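Side-chain contacts in solute-binding protein (Thermoactinomyces vulgaris, PDB 2ZYO), which binds cyclodextrins and maltodextrins, here maltotetraose, and probably delivers them to a sugar transporter in the cell membrane: residues 172-175 and 176-179; 213-216 and 217-221; 267-271 and 272-276. All blocks are in the same frame, centred on the assembly; numbering follows the deposited sequence.

Contact 1 (172-175 and 176-179). With GLC (alpha-D-glucopyranose), chain B; GLC (alpha-D-glucopyranose), chain C.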
ATOM      1  N   ASN A 172       7.283 -15.079   4.716  1.00 11.34           N
ATOM      2  CA  ASN A 172       6.114 -15.805   5.212  1.00 10.46           C
ATOM      3  C   ASN A 172       4.863 -14.923   5.261  1.00 10.66           C
ATOM      4  O   ASN A 172       3.870 -15.261   5.909  1.00 10.47           O
ATOM      5  CB  ASN A 172       6.408 -16.427   6.585  1.00 11.11           C
ATOM      6  CG  ASN A 172       6.837 -15.397   7.626  1.00 12.61           C
ATOM      7  OD1 ASN A 172       6.950 -14.203   7.339  1.00 13.30           O
ATOM      8  ND2 ASN A 172       7.075 -15.863   8.847  1.00 14.13           N
ATOM      9  N   ASN A 173       4.929 -13.796   4.559  1.00 10.38           N
ATOM     10  CA  ASN A 173       3.854 -12.810   4.534  1.00  9.44           C
ATOM     11  C   ASN A 173       3.489 -12.507   3.086  1.00  8.96           C
ATOM     12  O   ASN A 173       4.317 -12.000   2.328  1.00  9.89           O
ATOM     13  CB  ASN A 173       4.309 -11.538   5.263  1.00  9.60           C
ATOM     14  CG  ASN A 173       3.193 -10.514   5.446  1.00  8.97           C
ATOM     15  OD1 ASN A 173       2.251 -10.435   4.657  1.00 11.75           O
ATOM     16  ND2 ASN A 173       3.317  -9.700   6.491  1.00 11.86           N
ATOM     17  N   PHE A 174       2.251 -12.832   2.714  1.00  8.99           N
ATOM     18  CA  PHE A 174       1.766 -12.691   1.335  1.00  8.98           C
ATOM     19  C   PHE A 174       1.848 -11.264   0.795  1.00  9.25           C
ATOM     20  O   PHE A 174       2.019 -11.063  -0.410  1.00  9.04           O
ATOM     21  CB  PHE A 174       0.336 -13.229   1.227  1.00  9.36           C
ATOM     22  CG  PHE A 174      -0.247 -13.174  -0.165  1.00  9.53           C
ATOM     23  CD1 PHE A 174       0.312 -13.910  -1.206  1.00 10.03           C
ATOM     24  CD2 PHE A 174      -1.378 -12.402  -0.422  1.00 10.64           C
ATOM     25  CE1 PHE A 174      -0.236 -13.868  -2.486  1.00  9.38           C
ATOM     26  CE2 PHE A 174      -1.934 -12.356  -1.699  1.00  9.50           C
ATOM     27  CZ  PHE A 174      -1.361 -13.089  -2.732  1.00 10.43           C
ATOM     28  N   TYR A 175       1.729 -10.273   1.676  1.00  9.67           N
ATOM     29  CA  TYR A 175       1.900  -8.888   1.247  1.00  9.11           C
ATOM     30  C   TYR A 175       3.262  -8.696   0.564  1.00  8.28           C
ATOM     31  O   TYR A 175       3.370  -7.998  -0.450  1.00 10.07           O
ATOM     32  CB  TYR A 175       1.738  -7.899   2.414  1.00  8.37           C
ATOM     33  CG  TYR A 175       2.015  -6.481   1.971  1.00  8.93           C
ATOM     34  CD1 TYR A 175       1.029  -5.727   1.338  1.00 10.52           C
ATOM     35  CD2 TYR A 175       3.281  -5.914   2.134  1.00  8.99           C
ATOM     36  CE1 TYR A 175       1.287  -4.433   0.897  1.00 10.93           C
ATOM     37  CE2 TYR A 175       3.551  -4.622   1.695  1.00  9.29           C
ATOM     38  CZ  TYR A 175       2.549  -3.891   1.076  1.00 10.16           C
ATOM     39  OH  TYR A 175       2.817  -2.616   0.638  1.00 11.19           O
ATOM     40  N   TYR A 176       4.289  -9.329   1.125  1.00  9.20           N
ATOM     41  CA  TYR A 176       5.657  -9.180   0.643  1.00  8.43           C
ATOM     42  C   TYR A 176       5.978 -10.123  -0.511  1.00  7.95           C
ATOM     43  O   TYR A 176       6.707  -9.755  -1.436  1.00  8.79           O
ATOM     44  CB  TYR A 176       6.651  -9.375   1.795  1.00  9.13           C
ATOM     45  CG  TYR A 176       6.569  -8.279   2.834  1.00  9.92           C
ATOM     46  CD1 TYR A 176       7.383  -7.150   2.749  1.00 10.02           C
ATOM     47  CD2 TYR A 176       5.661  -8.358   3.894  1.00  9.20           C
ATOM     48  CE1 TYR A 176       7.305  -6.132   3.693  1.00 10.19           C
ATOM     49  CE2 TYR A 176       5.574  -7.340   4.844  1.00 10.43           C
ATOM     50  CZ  TYR A 176       6.402  -6.233   4.738  1.00 12.25           C
ATOM     51  OH  TYR A 176       6.330  -5.223   5.670  1.00 13.40           O
ATOM     52  N   THR A 177       5.416 -11.328  -0.463  1.00  7.12           N
ATOM     53  CA  THR A 177       5.715 -12.358  -1.454  1.00  7.81           C
ATOM     54  C   THR A 177       4.824 -12.276  -2.686  1.00  7.84           C
ATOM     55  O   THR A 177       4.991 -13.059  -3.623  1.00  7.93           O
ATOM     56  CB  THR A 177       5.578 -13.767  -0.859  1.00  7.18           C
ATOM     57  OG1 THR A 177       4.224 -13.973  -0.446  1.00  8.44           O
ATOM     58  CG2 THR A 177       6.505 -13.940   0.327  1.00  8.06           C
ATOM     59  N   TYR A 178       3.884 -11.331  -2.697  1.00  7.95           N
ATOM     60  CA  TYR A 178       2.963 -11.199  -3.827  1.00  8.56           C
ATOM     61  C   TYR A 178       3.666 -11.215  -5.185  1.00  8.89           C
ATOM     62  O   TYR A 178       3.190 -11.870  -6.117  1.00  8.41           O
ATOM     63  CB  TYR A 178       2.090  -9.949  -3.705  1.00  9.18           C
ATOM     64  CG  TYR A 178       1.154  -9.777  -4.882  1.00  9.96           C
ATOM     65  CD1 TYR A 178       0.094 -10.658  -5.085  1.00 11.83           C
ATOM     66  CD2 TYR A 178       1.341  -8.747  -5.802  1.00 12.00           C
ATOM     67  CE1 TYR A 178      -0.765 -10.513  -6.166  1.00 11.26           C
ATOM     68  CE2 TYR A 178       0.488  -8.596  -6.889  1.00 12.42           C
ATOM     69  CZ  TYR A 178      -0.562  -9.482  -7.062  1.00 13.57           C
ATOM     70  OH  TYR A 178      -1.419  -9.341  -8.134  1.00 17.05           O
ATOM     71  N   PHE A 179       4.799 -10.517  -5.293  1.00  8.24           N
ATOM     72  CA  PHE A 179       5.513 -10.433  -6.571  1.00  7.91           C
ATOM     73  C   PHE A 179       5.892 -11.806  -7.124  1.00  8.37           C
ATOM     74  O   PHE A 179       5.921 -11.998  -8.337  1.00  9.10           O
ATOM     75  CB  PHE A 179       6.723  -9.483  -6.498  1.00  8.77           C
ATOM     76  CG  PHE A 179       7.957 -10.086  -5.875  1.00  9.79           C
ATOM     77  CD1 PHE A 179       8.975 -10.598  -6.675  1.00 10.04           C
ATOM     78  CD2 PHE A 179       8.113 -10.118  -4.491  1.00 10.09           C
ATOM     79  CE1 PHE A 179      10.127 -11.147  -6.108  1.00 10.57           C
ATOM     80  CE2 PHE A 179       9.259 -10.668  -3.911  1.00 10.27           C
ATOM     81  CZ  PHE A 179      10.271 -11.182  -4.722  1.00 10.92           C
TER
HETATM   82  C1  GLC B   1       3.121  -2.382   5.591  1.00 42.34           C
HETATM   83  C2  GLC B   1       1.830  -1.903   4.879  1.00 42.88           C
HETATM   84  C3  GLC B   1       0.605  -2.790   5.187  1.00 43.19           C
HETATM   85  C4  GLC B   1       0.952  -4.277   5.106  1.00 43.64           C
HETATM   86  C5  GLC B   1       2.193  -4.565   5.948  1.00 42.91           C
HETATM   87  C6  GLC B   1       2.610  -6.028   5.917  1.00 42.88           C
HETATM   88  O1  GLC B   1       3.105  -2.078   6.942  1.00 41.75           O
HETATM   89  O2  GLC B   1       1.543  -0.553   5.239  1.00 42.91           O
HETATM   90  O3  GLC B   1      -0.431  -2.508   4.255  1.00 43.54           O
HETATM   91  O4  GLC B   1      -0.157  -5.055   5.594  1.00 45.77           O
HETATM   92  O5  GLC B   1       3.303  -3.798   5.444  1.00 42.49           O
HETATM   93  O6  GLC B   1       2.168  -6.719   7.077  1.00 41.02           O
HETATM   94  C1  GLC C   2      -0.890  -5.735   4.614  1.00 46.39           C
HETATM   95  C2  GLC C   2      -2.380  -5.429   4.775  1.00 46.53           C
HETATM   96  C3  GLC C   2      -2.903  -6.049   6.069  1.00 46.74           C
HETATM   97  C4  GLC C   2      -2.607  -7.551   6.091  1.00 46.93           C
HETATM   98  C5  GLC C   2      -1.109  -7.792   5.867  1.00 46.61           C
HETATM   99  C6  GLC C   2      -0.767  -9.263   5.745  1.00 46.31           C
HETATM  100  O2  GLC C   2      -2.578  -4.025   4.807  1.00 46.51           O
HETATM  101  O3  GLC C   2      -4.301  -5.831   6.176  1.00 47.80           O
HETATM  102  O4  GLC C   2      -2.997  -8.098   7.342  1.00 47.23           O
HETATM  103  O5  GLC C   2      -0.670  -7.145   4.650  1.00 46.58           O
HETATM  104  O6  GLC C   2       0.185  -9.648   6.724  1.00 46.84           O
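Tyr-175 turns the edge of its ring to the face of Tyr-176 in a T-shaped stack, planes at 83°, with CD2 of Tyr-175 3.8 Å from CE2 of Tyr-176. Tyr-175 also meets the sugar: C4 of the chain B glucose lies over one ring face. Asn-173, the N-cap of helix 174-183, completes this tight end, its CG 3.6 Å from CD2 at the edge of Tyr-176. Because CG of Asn-173 is anti to the backbone N (chi1 -173°), the amide serves helix and ligand together: OD1 accepts from Tyr-175 N (3.0 Å) and from O6 of the chain C glucose, while ND2 donates to O6 of the chain B glucose (3.2 Å) and is also bonded to Glu-170 OE1. Putting an alanine at Tyr-176 would probably open a gap beside the edge of Tyr-175 and C6 of the chain B glucose, and leave Asn-247 OD1 without its phenolic partner. The side nearer solvent is the offset edge-to-face pair of Tyr-178 with Phe-174, centroids 5.8 Å apart, where Tyr-178 is partly exposed. Val-131 of strand 120-136 touches Tyr-175 and Tyr-176, Phe-169 of strand 165-169 touches Tyr-176, and Phe-174 leans on Ile-363 and His-367 of helix 360-371.

Contact 2 (213-216 and 217-221)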
ATOM      1  N   ASN A 213       6.051 -22.305  -4.545  1.00  9.95           N
ATOM      2  CA  ASN A 213       7.302 -23.044  -4.722  1.00  9.87           C
ATOM      3  C   ASN A 213       8.518 -22.131  -4.579  1.00 11.40           C
ATOM      4  O   ASN A 213       9.559 -22.546  -4.062  1.00 11.48           O
ATOM      5  CB  ASN A 213       7.341 -23.750  -6.079  1.00 10.93           C
ATOM      6  CG  ASN A 213       6.455 -24.982  -6.130  1.00 12.30           C
ATOM      7  OD1 ASN A 213       5.919 -25.425  -5.118  1.00 13.32           O
ATOM      8  ND2 ASN A 213       6.297 -25.539  -7.322  1.00 13.72           N
ATOM      9  N   GLU A 214       8.381 -20.889  -5.043  1.00 11.54           N
ATOM     10  CA  GLU A 214       9.438 -19.892  -4.881  1.00 12.42           C
ATOM     11  C   GLU A 214       9.576 -19.496  -3.413  1.00 12.00           C
ATOM     12  O   GLU A 214      10.688 -19.399  -2.896  1.00 13.08           O
ATOM     13  CB  GLU A 214       9.172 -18.652  -5.743  1.00 14.05           C
ATOM     14  CG  GLU A 214       9.213 -18.903  -7.249  1.00 18.38           C
ATOM     15  CD  GLU A 214      10.621 -18.908  -7.838  1.00 21.62           C
ATOM     16  OE1 GLU A 214      11.593 -19.222  -7.115  1.00 20.13           O
ATOM     17  OE2 GLU A 214      10.754 -18.600  -9.044  1.00 25.12           O
ATOM     18  N   VAL A 215       8.441 -19.278  -2.749  1.00 11.12           N
ATOM     19  CA  VAL A 215       8.407 -18.991  -1.312  1.00 11.55           C
ATOM     20  C   VAL A 215       9.152 -20.074  -0.526  1.00 11.05           C
ATOM     21  O   VAL A 215      10.003 -19.771   0.316  1.00 11.34           O
ATOM     22  CB  VAL A 215       6.947 -18.857  -0.795  1.00 11.25           C
ATOM     23  CG1 VAL A 215       6.901 -18.785   0.732  1.00 12.98           C
ATOM     24  CG2 VAL A 215       6.268 -17.638  -1.415  1.00 11.53           C
ATOM     25  N   GLN A 216       8.833 -21.332  -0.824  1.00 12.03           N
ATOM     26  CA  GLN A 216       9.466 -22.487  -0.192  1.00 11.91           C
ATOM     27  C   GLN A 216      10.990 -22.455  -0.317  1.00 12.20           C
ATOM     28  O   GLN A 216      11.701 -22.752   0.644  1.00 12.17           O
ATOM     29  CB  GLN A 216       8.910 -23.780  -0.790  1.00 11.86           C
ATOM     30  CG  GLN A 216       9.335 -25.047  -0.060  1.00 12.89           C
ATOM     31  CD  GLN A 216       8.727 -26.294  -0.665  1.00 13.51           C
ATOM     32  OE1 GLN A 216       8.727 -26.473  -1.886  1.00 15.43           O
ATOM     33  NE2 GLN A 216       8.205 -27.170   0.187  1.00 17.59           N
ATOM     34  N   LYS A 217      11.480 -22.082  -1.500  1.00 11.47           N
ATOM     35  CA  LYS A 217      12.920 -22.016  -1.767  1.00 12.41           C
ATOM     36  C   LYS A 217      13.660 -21.047  -0.845  1.00 11.39           C
ATOM     37  O   LYS A 217      14.831 -21.262  -0.523  1.00 11.80           O
ATOM     38  CB  LYS A 217      13.177 -21.663  -3.232  1.00 13.51           C
ATOM     39  CG  LYS A 217      12.965 -22.827  -4.192  1.00 17.14           C
ATOM     40  CD  LYS A 217      12.928 -22.363  -5.643  1.00 20.08           C
ATOM     41  CE  LYS A 217      14.278 -21.848  -6.119  1.00 23.32           C
ATOM     42  NZ  LYS A 217      14.168 -21.232  -7.470  1.00 27.51           N
ATOM     43  N   TRP A 218      12.978 -19.989  -0.414  1.00 10.99           N
ATOM     44  CA  TRP A 218      13.573 -19.022   0.506  1.00 11.66           C
ATOM     45  C   TRP A 218      13.894 -19.634   1.869  1.00 12.11           C
ATOM     46  O   TRP A 218      14.787 -19.164   2.572  1.00 13.17           O
ATOM     47  CB  TRP A 218      12.683 -17.784   0.649  1.00 12.62           C
ATOM     48  CG  TRP A 218      12.871 -16.838  -0.490  1.00 12.16           C
ATOM     49  CD1 TRP A 218      12.114 -16.757  -1.622  1.00 13.66           C
ATOM     50  CD2 TRP A 218      13.906 -15.856  -0.625  1.00 12.07           C
ATOM     51  NE1 TRP A 218      12.606 -15.776  -2.451  1.00 12.93           N
ATOM     52  CE2 TRP A 218      13.705 -15.208  -1.864  1.00 12.47           C
ATOM     53  CE3 TRP A 218      14.977 -15.455   0.185  1.00 10.07           C
ATOM     54  CZ2 TRP A 218      14.540 -14.179  -2.316  1.00 11.80           C
ATOM     55  CZ3 TRP A 218      15.808 -14.431  -0.266  1.00  9.59           C
ATOM     56  CH2 TRP A 218      15.582 -13.806  -1.506  1.00 10.93           C
ATOM     57  N   PHE A 219      13.184 -20.702   2.216  1.00 12.45           N
ATOM     58  CA  PHE A 219      13.396 -21.381   3.489  1.00 13.07           C
ATOM     59  C   PHE A 219      14.250 -22.640   3.340  1.00 14.61           C
ATOM     60  O   PHE A 219      15.070 -22.936   4.210  1.00 17.78           O
ATOM     61  CB  PHE A 219      12.052 -21.670   4.168  1.00 11.98           C
ATOM     62  CG  PHE A 219      11.280 -20.427   4.504  1.00 10.56           C
ATOM     63  CD1 PHE A 219      11.531 -19.742   5.689  1.00 10.97           C
ATOM     64  CD2 PHE A 219      10.331 -19.916   3.621  1.00 11.24           C
ATOM     65  CE1 PHE A 219      10.835 -18.579   5.999  1.00 12.44           C
ATOM     66  CE2 PHE A 219       9.631 -18.750   3.924  1.00 12.77           C
ATOM     67  CZ  PHE A 219       9.883 -18.080   5.113  1.00 12.85           C
ATOM     68  N   THR A 220      14.078 -23.354   2.230  1.00 13.48           N
ATOM     69  CA  THR A 220      14.818 -24.598   1.980  1.00 14.54           C
ATOM     70  C   THR A 220      16.212 -24.382   1.380  1.00 15.90           C
ATOM     71  O   THR A 220      17.118 -25.191   1.603  1.00 19.42           O
ATOM     72  CB  THR A 220      14.034 -25.554   1.061  1.00 14.85           C
ATOM     73  OG1 THR A 220      13.763 -24.904  -0.187  1.00 14.73           O
ATOM     74  CG2 THR A 220      12.721 -25.986   1.711  1.00 14.95           C
ATOM     75  N   GLU A 221      16.380 -23.304   0.615  1.00 14.44           N
ATOM     76  CA  GLU A 221      17.659 -23.020  -0.047  1.00 14.46           C
ATOM     77  C   GLU A 221      18.345 -21.747   0.454  1.00 14.48           C
ATOM     78  O   GLU A 221      19.571 -21.707   0.571  1.00 14.54           O
ATOM     79  CB  GLU A 221      17.480 -22.948  -1.567  1.00 14.44           C
ATOM     80  CG  GLU A 221      17.035 -24.251  -2.223  1.00 17.63           C
ATOM     81  CD  GLU A 221      16.946 -24.144  -3.736  1.00 19.70           C
ATOM     82  OE1 GLU A 221      17.746 -23.394  -4.339  1.00 22.17           O
ATOM     83  OE2 GLU A 221      16.079 -24.816  -4.329  1.00 22.14           O
TER
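Glu-214 with Lys-217, Val-215 with Phe-219 and Gln-216 with Thr-220 are the i to i+3 and i to i+4 pairs of the closing turns of helix 206-220, each suited to the side of the helix it occupies. On one side Glu-214 and Lys-217 run side by side in the same direction and end in a salt bridge, OE1 to NZ 3.3 Å. The ammonium comes to the syn side of OE1 but stands 31° out of the carboxylate plane. Glu-214 reaches it by folding at chi2 (-82°), and Lys-217 by a bend at chi3 (68°). Since OE2 of Glu-214 also pairs with Lys-184, two positive groups flank this carboxylate and would probably keep it ionised; the ammonium of Lys-217 in turn makes a cation-pi contact with Phe-151.

The buried side carries the large apolar side chains. CG1 of Val-215 packs 4.2 Å from CE2 of Phe-219, and Val-215 O meets the edge of that ring at CD2, 3.3 Å away. CD1 of Trp-218 lies as close to Glu-214 O, also 3.3 Å, while its NE1 bonds to the hydroxyl of Tyr-147, so the large indole hides its one polar atom in a bond.

Gln-216 O gathers the end of the helix, accepting from Phe-219 N at 3.0 Å and from Thr-220 N at 2.9 Å. Nearby, CG of Gln-216 touches CG2 of Thr-220 at 3.9 Å, a pair fitting a surface where polar ends can meet water.

Val-215 rests on Leu-180 and Phe-181 of helix 174-183 and on His-367 of helix 360-371, whereas Trp-218 turns to Phe-151 and Ala-154 of helix 147-157 and to Phe-169 of strand 165-169.

Contact 3 (267-271 and 272-276)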
ATOM      1  N   LEU A 267      12.571  -4.002  -7.482  1.00 10.36           N
ATOM      2  CA  LEU A 267      12.884  -5.426  -7.449  1.00 10.78           C
ATOM      3  C   LEU A 267      13.425  -5.863  -8.808  1.00 11.73           C
ATOM      4  O   LEU A 267      12.962  -5.374  -9.844  1.00 11.79           O
ATOM      5  CB  LEU A 267      11.651  -6.250  -7.076  1.00 10.56           C
ATOM      6  CG  LEU A 267      11.013  -5.996  -5.705  1.00 10.74           C
ATOM      7  CD1 LEU A 267       9.810  -6.901  -5.516  1.00 11.68           C
ATOM      8  CD2 LEU A 267      12.018  -6.192  -4.572  1.00 12.28           C
ATOM      9  N   PRO A 268      14.432  -6.757  -8.804  1.00 12.58           N
ATOM     10  CA  PRO A 268      15.002  -7.280 -10.043  1.00 13.91           C
ATOM     11  C   PRO A 268      13.945  -7.938 -10.923  1.00 14.42           C
ATOM     12  O   PRO A 268      12.960  -8.474 -10.411  1.00 16.98           O
ATOM     13  CB  PRO A 268      16.002  -8.325  -9.543  1.00 13.76           C
ATOM     14  CG  PRO A 268      16.381  -7.861  -8.179  1.00 16.47           C
ATOM     15  CD  PRO A 268      15.110  -7.311  -7.616  1.00 13.69           C
ATOM     16  N   LYS A 269      14.142  -7.886 -12.238  1.00 14.49           N
ATOM     17  CA  LYS A 269      13.199  -8.496 -13.167  1.00 14.21           C
ATOM     18  C   LYS A 269      13.068  -9.990 -12.903  1.00 12.97           C
ATOM     19  O   LYS A 269      14.059 -10.678 -12.647  1.00 12.75           O
ATOM     20  CB  LYS A 269      13.588  -8.215 -14.620  1.00 16.71           C
ATOM     21  CG  LYS A 269      13.383  -6.761 -15.014  1.00 19.34           C
ATOM     22  CD  LYS A 269      13.583  -6.535 -16.501  1.00 23.21           C
ATOM     23  CE  LYS A 269      13.242  -5.097 -16.868  1.00 26.69           C
ATOM     24  NZ  LYS A 269      13.463  -4.825 -18.313  1.00 29.85           N
ATOM     25  N   ILE A 270      11.829 -10.467 -12.932  1.00 12.82           N
ATOM     26  CA  ILE A 270      11.516 -11.855 -12.617  1.00 12.47           C
ATOM     27  C   ILE A 270      10.721 -12.473 -13.762  1.00 12.53           C
ATOM     28  O   ILE A 270       9.782 -11.863 -14.285  1.00 13.00           O
ATOM     29  CB  ILE A 270      10.763 -11.976 -11.258  1.00 11.80           C
ATOM     30  CG1 ILE A 270      10.489 -13.447 -10.911  1.00  9.72           C
ATOM     31  CG2 ILE A 270       9.485 -11.118 -11.252  1.00 12.75           C
ATOM     32  CD1 ILE A 270      10.110 -13.691  -9.455  1.00 13.06           C
ATOM     33  N   ASP A 271      11.123 -13.682 -14.154  1.00 12.17           N
ATOM     34  CA  ASP A 271      10.532 -14.390 -15.289  1.00 14.85           C
ATOM     35  C   ASP A 271      10.448 -13.495 -16.535  1.00 16.98           C
ATOM     36  O   ASP A 271       9.457 -13.510 -17.267  1.00 19.85           O
ATOM     37  CB  ASP A 271       9.173 -14.996 -14.905  1.00 13.53           C
ATOM     38  CG  ASP A 271       9.298 -16.074 -13.836  1.00 13.29           C
ATOM     39  OD1 ASP A 271      10.120 -16.998 -14.011  1.00 14.17           O
ATOM     40  OD2 ASP A 271       8.580 -15.998 -12.819  1.00 14.74           O
ATOM     41  N   GLY A 272      11.501 -12.705 -16.742  1.00 18.62           N
ATOM     42  CA  GLY A 272      11.641 -11.862 -17.927  1.00 21.00           C
ATOM     43  C   GLY A 272      10.902 -10.537 -17.915  1.00 21.73           C
ATOM     44  O   GLY A 272      11.001  -9.768 -18.876  1.00 23.09           O
ATOM     45  N   LYS A 273      10.167 -10.260 -16.839  1.00 20.42           N
ATOM     46  CA  LYS A 273       9.346  -9.048 -16.751  1.00 20.61           C
ATOM     47  C   LYS A 273       9.608  -8.239 -15.487  1.00 18.58           C
ATOM     48  O   LYS A 273      10.253  -8.719 -14.554  1.00 16.81           O
ATOM     49  CB  LYS A 273       7.858  -9.401 -16.808  1.00 22.88           C
ATOM     50  CG  LYS A 273       7.354  -9.882 -18.164  1.00 27.60           C
ATOM     51  CD  LYS A 273       5.825  -9.926 -18.204  1.00 30.37           C
ATOM     52  CE  LYS A 273       5.254 -10.880 -17.162  1.00 31.68           C
ATOM     53  NZ  LYS A 273       3.765 -10.889 -17.144  1.00 34.77           N
ATOM     54  N   ASP A 274       9.097  -7.007 -15.465  1.00 16.40           N
ATOM     55  CA  ASP A 274       9.111  -6.185 -14.259  1.00 16.14           C
ATOM     56  C   ASP A 274       8.384  -6.910 -13.134  1.00 13.62           C
ATOM     57  O   ASP A 274       7.348  -7.539 -13.363  1.00 13.08           O
ATOM     58  CB  ASP A 274       8.421  -4.840 -14.509  1.00 18.17           C
ATOM     59  CG  ASP A 274       9.160  -3.970 -15.509  1.00 21.44           C
ATOM     60  OD1 ASP A 274      10.395  -3.821 -15.388  1.00 23.47           O
ATOM     61  OD2 ASP A 274       8.496  -3.416 -16.408  1.00 24.16           O
ATOM     62  N   ALA A 275       8.934  -6.831 -11.926  1.00 13.53           N
ATOM     63  CA  ALA A 275       8.262  -7.375 -10.752  1.00 12.80           C
ATOM     64  C   ALA A 275       6.998  -6.572 -10.463  1.00 12.92           C
ATOM     65  O   ALA A 275       6.986  -5.342 -10.594  1.00 14.53           O
ATOM     66  CB  ALA A 275       9.189  -7.371  -9.547  1.00 12.58           C
ATOM     67  N   GLN A 276       5.937  -7.281 -10.090  1.00 11.60           N
ATOM     68  CA  GLN A 276       4.652  -6.666  -9.783  1.00 12.93           C
ATOM     69  C   GLN A 276       4.374  -6.771  -8.296  1.00 11.86           C
ATOM     70  O   GLN A 276       4.126  -7.859  -7.774  1.00 13.35           O
ATOM     71  CB  GLN A 276       3.523  -7.341 -10.558  1.00 15.38           C
ATOM     72  CG  GLN A 276       3.631  -7.249 -12.061  1.00 21.25           C
ATOM     73  CD  GLN A 276       2.516  -8.004 -12.753  1.00 23.58           C
ATOM     74  OE1 GLN A 276       1.362  -7.567 -12.759  1.00 25.24           O
ATOM     75  NE2 GLN A 276       2.853  -9.148 -13.342  1.00 23.76           N
TER
HETATM   76  O   HOH W   1      11.433  -5.280 -12.138  1.00 22.10           O
HETATM   77  O   HOH W   2      14.264 -12.116 -15.252  1.00 21.25           O
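Ile-270 and Lys-273 form an antiparallel hydrogen-bonded pair closed by a type I' turn, in the loop between strands 262-265 and 278-287. Gly-272 stands in the turn with positive phi (81°); a beta carbon here would probably crowd Asp-271 O, consistent with glycine at this place. A water accepts from Gly-272 N and donates weakly to Lys-269 O, bridging the two residues. Next, Lys-273 makes its two bonds: Ile-270 N gives to Lys-273 O (2.9 Å), and Lys-273 N returns to Ile-270 O (3.0 Å), standing well above that carbonyl plane. Asp-274 then lies alongside Lys-269, both chains pointing the same way; OD1 of Asp-274 is 3.5 Å from CE of Lys-269 but 4.4 Å from its NZ, too far for a salt bridge, though the opposite charges probably attract. Ala-275 turns its methyl inward, where a small side chain suits: its CB is 3.7 Å from CB of Leu-267 and 4.1 Å from CG2 of Ile-270. A second water joins its N (2.9 Å) to Leu-267 O, spanning the arms where they part.

The chemistry therefore divides the loop in two. Lys-269, Lys-273 and Asp-274 lie on the more exposed side, and Asp-271 pairs with Lys-184; on the apolar side Ala-275 sits against Leu-267 and Ile-270, which pack on Phe-179 and on Leu-180 and Ala-183 of helix 174-183 respectively.

All three contacts are local and follow in series, so none nests in or crosses another. Contact 1 opens helix 174-183 at the sugar site; contact 2 ends helix 206-220; contact 3 closes the loop between strands 262-265 and 278-287. Contact 1 lies between the others: Thr-177 packs on Val-215 and Asn-172 on Phe-219 of contact 2, while Phe-179 meets Leu-267 and Ile-270 of contact 3. Contacts 2 and 3 do not touch, their nearest atoms about 5 Å apart, yet Lys-184, just past helix 174-183, forms salt bridges with Glu-214 of one and Asp-271 of the other. Helix 174-183 thus ties the sugar site to both outlying elements.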